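Local structure of phenazine biosynthesis protein PhzF family (Enterococcus faecalis, 1S7J) at residues F186-F191 / S205-L210. The protein probably acts as an isomerase of the PhzF family, within the diaminopimelate epimerase clan. Sequence-based numbering, arbitrary orientation.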
loop_
_atom_site.group_PDB
_atom_site.type_symbol
_atom_site.label_atom_id
_atom_site.label_comp_id
_atom_site.label_asym_id
_atom_site.label_seq_id
_atom_site.Cartn_x
_atom_site.Cartn_y
_atom_site.Cartn_z
ATOM N N PHE A 186 -4.120 -15.236 -5.209
ATOM C CA PHE A 186 -2.733 -15.162 -4.774
ATOM C C PHE A 186 -2.570 -14.335 -3.503
ATOM O O PHE A 186 -3.372 -13.438 -3.223
ATOM C CB PHE A 186 -1.828 -14.623 -5.889
ATOM C CG PHE A 186 -1.967 -13.142 -6.147
ATOM C CD1 PHE A 186 -2.793 -12.674 -7.168
ATOM C CD2 PHE A 186 -1.214 -12.219 -5.419
ATOM C CE1 PHE A 186 -2.857 -11.308 -7.469
ATOM C CE2 PHE A 186 -1.271 -10.860 -5.712
ATOM C CZ PHE A 186 -2.096 -10.403 -6.741
ATOM N N VAL A 187 -1.538 -14.659 -2.733
ATOM C CA VAL A 187 -1.239 -13.961 -1.486
ATOM C C VAL A 187 0.154 -13.370 -1.524
ATOM O O VAL A 187 0.981 -13.798 -2.311
ATOM C CB VAL A 187 -1.339 -14.911 -0.285
ATOM C CG1 VAL A 187 -2.791 -15.213 0.018
ATOM C CG2 VAL A 187 -0.582 -16.194 -0.569
ATOM N N SER A 188 0.427 -12.416 -0.656
ATOM C CA SER A 188 1.737 -11.801 -0.609
ATOM C C SER A 188 2.025 -11.215 0.754
ATOM O O SER A 188 1.198 -11.286 1.662
ATOM C CB SER A 188 1.846 -10.701 -1.672
ATOM O OG SER A 188 0.940 -9.635 -1.418
ATOM N N ARG A 189 3.245 -10.709 0.908
ATOM C CA ARG A 189 3.735 -10.036 2.119
ATOM C C ARG A 189 4.879 -9.184 1.604
ATOM O O ARG A 189 5.632 -9.625 0.741
ATOM C CB ARG A 189 4.236 -11.034 3.172
ATOM C CG ARG A 189 3.139 -11.762 3.910
ATOM C CD ARG A 189 3.699 -12.710 4.934
ATOM N NE ARG A 189 4.429 -12.016 5.997
ATOM C CZ ARG A 189 4.936 -12.616 7.076
ATOM N NH1 ARG A 189 5.577 -11.904 7.983
ATOM N NH2 ARG A 189 4.813 -13.926 7.232
ATOM N N THR A 190 4.996 -7.962 2.091
ATOM C CA THR A 190 6.054 -7.091 1.619
ATOM C C THR A 190 6.935 -6.547 2.737
ATOM O O THR A 190 6.441 -6.018 3.737
ATOM C CB THR A 190 5.474 -5.921 0.741
ATOM O OG1 THR A 190 4.683 -5.039 1.547
ATOM C CG2 THR A 190 4.607 -6.490 -0.382
ATOM N N PHE A 191 8.254 -6.732 2.585
ATOM C CA PHE A 191 9.220 -6.278 3.584
ATOM C C PHE A 191 10.077 -5.146 3.038
ATOM O O PHE A 191 10.558 -5.215 1.918
ATOM C CB PHE A 191 10.133 -7.440 4.012
ATOM C CG PHE A 191 9.409 -8.754 4.193
ATOM C CD1 PHE A 191 8.435 -8.904 5.175
ATOM C CD2 PHE A 191 9.692 -9.833 3.358
ATOM C CE1 PHE A 191 7.744 -10.115 5.318
ATOM C CE2 PHE A 191 9.010 -11.040 3.493
ATOM C CZ PHE A 191 8.033 -11.180 4.478
ATOM N N SER A 205 1.552 -0.492 -4.245
ATOM C CA SER A 205 2.510 -0.304 -5.327
ATOM C C SER A 205 3.213 -1.603 -5.681
ATOM O O SER A 205 3.668 -1.788 -6.809
ATOM C CB SER A 205 3.532 0.759 -4.933
ATOM O OG SER A 205 4.070 0.508 -3.641
ATOM N N ALA A 206 3.297 -2.499 -4.706
ATOM C CA ALA A 206 3.924 -3.787 -4.896
ATOM C C ALA A 206 3.100 -4.636 -5.845
ATOM O O ALA A 206 3.605 -5.587 -6.435
ATOM C CB ALA A 206 4.069 -4.491 -3.570
ATOM N N HIS A 207 1.811 -4.313 -5.971
ATOM C CA HIS A 207 0.929 -5.062 -6.838
ATOM C C HIS A 207 1.126 -4.761 -8.318
ATOM O O HIS A 207 0.464 -5.344 -9.186
ATOM C CB HIS A 207 -0.517 -4.935 -6.374
ATOM C CG HIS A 207 -0.803 -5.725 -5.143
ATOM N ND1 HIS A 207 -0.388 -5.324 -3.888
ATOM C CD2 HIS A 207 -1.374 -6.940 -4.974
ATOM C CE1 HIS A 207 -0.682 -6.263 -3.008
ATOM N NE2 HIS A 207 -1.283 -7.252 -3.645
ATOM N N ALA A 208 2.047 -3.843 -8.593
ATOM C CA ALA A 208 2.425 -3.490 -9.960
ATOM C C ALA A 208 3.231 -4.697 -10.499
ATOM O O ALA A 208 3.204 -4.988 -11.677
ATOM C CB ALA A 208 3.295 -2.243 -9.966
ATOM N N ASN A 209 3.938 -5.373 -9.588
ATOM C CA ASN A 209 4.733 -6.557 -9.926
ATOM C C ASN A 209 3.869 -7.805 -9.724
ATOM O O ASN A 209 3.904 -8.733 -10.529
ATOM C CB ASN A 209 5.968 -6.672 -9.011
ATOM C CG ASN A 209 6.954 -5.516 -9.188
ATOM O OD1 ASN A 209 7.077 -4.944 -10.270
ATOM N ND2 ASN A 209 7.691 -5.211 -8.117
ATOM N N LEU A 210 3.118 -7.818 -8.618
ATOM C CA LEU A 210 2.231 -8.940 -8.263
ATOM C C LEU A 210 1.149 -9.264 -9.271
ATOM O O LEU A 210 1.004 -10.416 -9.683
ATOM C CB LEU A 210 1.549 -8.679 -6.906
ATOM C CG LEU A 210 2.223 -9.086 -5.601
ATOM C CD1 LEU A 210 2.646 -10.526 -5.697
ATOM C CD2 LEU A 210 3.406 -8.215 -5.316
HETATM O O HOH W 1 -1.734 -9.885 -2.447
#
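Leu210 of helix 207-218 lies against Phe186 and Ser188 of strand 186-192 and can be followed atom by atom. Its CB comes 3.8 Å from CE2 of Phe186, with CZ of the same ring scarcely farther off. CG passes CE2 at a similar distance and also sits over one face of the His207 imidazole, 4.2 Å above the plane and displaced toward the rim. At the tip, CD1 reaches past CE2 to CB of Ser188, 4.1 Å away. From a CB already directed at the helix, Phe186 CG stands between its backbone N and carbonyl carbon (chi1 74°), which carries the ring on to it. Its outer edge there meets the edge of His207, CZ to CD2 at 4.0 Å, while Trp214 farther along the helix stacks on the ring. Toward the other end of the strand, CG2 of Thr190 packs on CB of Ala206 at 3.8 Å, and Thr190 OG1 is hydrogen-bonded to OE1 of Gln227 on the neighbouring strand 222-227. The Thr190 side chain is about 11 Å from that of Glu46, the predicted active-site residue, which places this buried packing near that site. Between these apolar patches, Ser188 OG and His207 NE2 are 3.9 Å apart and are joined through a water, 2.9 Å from NE2 in the imidazole plane and equally far from OG. His207 ND1 donates a hydrogen bond to the carbonyl O of Cys203, so both ring nitrogens have partners and the ring's rotation is fixed. Segment 205-210 thus packs on the strand by apolar contacts and the edge of the imidazole, with a single water bridging the two buried polar groups.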